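Local coordinates for uncharacterized protein PA2218 (Pseudomonas aeruginosa, PDB 2HDW) that is uncharacterised but has the alpha/beta-hydrolase fold and is probably a hydrolase, at residues 303-308 with 331-336. Numbering follows the deposited sequence.
Sequences EISPRP and AEPKEL
Ser305 and Pro308 meet Ala331 and Pro333 where two loops of the alpha/beta-hydrolase fold, the first folded into a type VI turn at 304-307, run into neighbouring parallel strands, 309-314 and the edge strand 334-339. The backbones draw together toward the strands: CA atoms lie 6.1 Å apart between Ser305 and Ala331, but 4.8 Å between Pro308 and Pro333. Each loop contains a cis peptide, before Pro306 and before Pro333; proline suits both places because its ring makes the cis form comparatively accessible. From Pro333 onward the backbone pairs with strand 309-314, Pro333 with Ile309 and Glu335 with Ile309 and Leu311.

Ser305 supplies the direct polar link. Its chi1 of 175° sets OG on the far side of CB from the backbone N, where the hydroxyl donates to Glu332 O at 2.7 Å, lying in the plane of that carbonyl, while its CB rests near the methyl of Ala331. A small hydroxyl side chain fits this short span. Pro333 turns the CG–CD edge of its ring to the turn, CG lying 3.2 Å from Pro306 O, and its CG also packs against Pro308 CB. Pro308 in turn touches Phe362 and His366 of helix 356-366.

Arg307 points away from the contact and steadies its own loop: NE and the backbone N both donate to Ile304 O, NH2 reaches Glu303 O in the guanidinium plane, and NH1 bonds Val195 O. Its long, multiply donating side chain suits a place ringed by carbonyls. A water lies between the loops, 2.8 Å from Arg307 O and 2.9 Å from Ala331 O.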
loop_
_atom_site.group_PDB
_atom_site.type_symbol
_atom_site.label_atom_id
_atom_site.label_comp_id
_atom_site.label_asym_id
_atom_site.label_seq_id
_atom_site.Cartn_x
_atom_site.Cartn_y
_atom_site.Cartn_z
ATOM N N GLU A 303 12.601 15.779 -2.757
ATOM C CA GLU A 303 13.389 15.795 -1.535
ATOM C C GLU A 303 13.704 14.408 -1.002
ATOM O O GLU A 303 14.189 14.254 0.120
ATOM C CB GLU A 303 12.709 16.670 -0.477
ATOM C CG GLU A 303 12.832 18.151 -0.836
ATOM C CD GLU A 303 12.130 19.074 0.131
ATOM O OE1 GLU A 303 12.092 18.768 1.340
ATOM O OE2 GLU A 303 11.628 20.122 -0.322
ATOM N N ILE A 304 13.416 13.399 -1.817
ATOM C CA ILE A 304 13.762 12.034 -1.468
ATOM C C ILE A 304 15.256 11.988 -1.788
ATOM O O ILE A 304 16.051 11.398 -1.051
ATOM C CB ILE A 304 12.980 11.006 -2.333
ATOM C CG1 ILE A 304 11.538 10.895 -1.815
ATOM C CG2 ILE A 304 13.663 9.637 -2.284
ATOM C CD1 ILE A 304 10.609 10.085 -2.710
ATOM N N SER A 305 15.641 12.635 -2.887
ATOM C CA SER A 305 17.056 12.683 -3.274
ATOM C C SER A 305 17.804 13.353 -2.117
ATOM O O SER A 305 17.242 14.213 -1.436
ATOM C CB SER A 305 17.224 13.508 -4.553
ATOM O OG SER A 305 18.596 13.667 -4.893
ATOM N N PRO A 306 19.087 13.005 -1.898
ATOM C CA PRO A 306 19.961 12.053 -2.598
ATOM C C PRO A 306 19.604 10.570 -2.477
ATOM O O PRO A 306 20.268 9.733 -3.092
ATOM C CB PRO A 306 21.346 12.337 -2.000
ATOM C CG PRO A 306 21.226 13.716 -1.446
ATOM C CD PRO A 306 19.844 13.724 -0.864
ATOM N N ARG A 307 18.596 10.232 -1.679
ATOM C CA ARG A 307 18.194 8.826 -1.532
ATOM C C ARG A 307 17.589 8.342 -2.854
ATOM O O ARG A 307 16.924 9.106 -3.546
ATOM C CB ARG A 307 17.187 8.675 -0.390
ATOM C CG ARG A 307 17.790 8.934 0.986
ATOM C CD ARG A 307 16.708 9.141 2.034
ATOM N NE ARG A 307 15.922 10.348 1.768
ATOM C CZ ARG A 307 14.750 10.618 2.339
ATOM N NH1 ARG A 307 14.221 9.765 3.208
ATOM N NH2 ARG A 307 14.105 11.740 2.042
ATOM N N PRO A 308 17.800 7.059 -3.206
ATOM C CA PRO A 308 17.315 6.432 -4.438
ATOM C C PRO A 308 15.868 5.948 -4.497
ATOM O O PRO A 308 15.306 5.477 -3.506
ATOM C CB PRO A 308 18.288 5.281 -4.619
ATOM C CG PRO A 308 18.419 4.791 -3.204
ATOM C CD PRO A 308 18.572 6.090 -2.407
ATOM N N ALA A 331 13.621 13.344 -8.627
ATOM C CA ALA A 331 14.977 13.782 -8.939
ATOM C C ALA A 331 15.912 12.583 -8.836
ATOM O O ALA A 331 15.577 11.593 -8.192
ATOM C CB ALA A 331 15.413 14.865 -7.955
ATOM N N GLU A 332 17.076 12.661 -9.475
ATOM C CA GLU A 332 18.038 11.562 -9.406
ATOM C C GLU A 332 18.549 11.501 -7.968
ATOM O O GLU A 332 18.611 12.518 -7.285
ATOM C CB GLU A 332 19.211 11.803 -10.365
ATOM C CG GLU A 332 18.837 11.788 -11.849
ATOM C CD GLU A 332 18.472 10.403 -12.368
ATOM O OE1 GLU A 332 18.015 10.308 -13.528
ATOM O OE2 GLU A 332 18.644 9.411 -11.628
ATOM N N PRO A 333 18.915 10.305 -7.485
ATOM C CA PRO A 333 18.874 9.027 -8.206
ATOM C C PRO A 333 17.474 8.430 -8.328
ATOM O O PRO A 333 16.770 8.249 -7.330
ATOM C CB PRO A 333 19.812 8.147 -7.387
ATOM C CG PRO A 333 19.590 8.649 -5.992
ATOM C CD PRO A 333 19.535 10.147 -6.157
ATOM N N LYS A 334 17.079 8.123 -9.560
ATOM C CA LYS A 334 15.769 7.535 -9.819
ATOM C C LYS A 334 15.817 6.588 -11.011
ATOM O O LYS A 334 16.650 6.737 -11.905
ATOM C CB LYS A 334 14.734 8.631 -10.091
ATOM C CG LYS A 334 15.044 9.512 -11.307
ATOM C CD LYS A 334 13.953 10.560 -11.537
ATOM C CE LYS A 334 14.271 11.453 -12.732
ATOM N NZ LYS A 334 13.213 12.482 -13.001
ATOM N N GLU A 335 14.932 5.599 -11.010
ATOM C CA GLU A 335 14.862 4.667 -12.123
ATOM C C GLU A 335 13.450 4.166 -12.332
ATOM O O GLU A 335 12.762 3.799 -11.380
ATOM C CB GLU A 335 15.766 3.446 -11.912
ATOM C CG GLU A 335 15.714 2.494 -13.111
ATOM C CD GLU A 335 16.394 1.162 -12.864
ATOM O OE1 GLU A 335 17.419 1.134 -12.151
ATOM O OE2 GLU A 335 15.909 0.141 -13.397
ATOM N N LEU A 336 13.022 4.166 -13.587
ATOM C CA LEU A 336 11.711 3.650 -13.943
ATOM C C LEU A 336 11.979 2.323 -14.646
ATOM O O LEU A 336 12.548 2.290 -15.733
ATOM C CB LEU A 336 10.974 4.614 -14.876
ATOM C CG LEU A 336 9.696 4.051 -15.513
ATOM C CD1 LEU A 336 8.818 3.386 -14.455
ATOM C CD2 LEU A 336 8.946 5.183 -16.218
HETATM O O HOH W 1 15.528 10.583 -5.454
#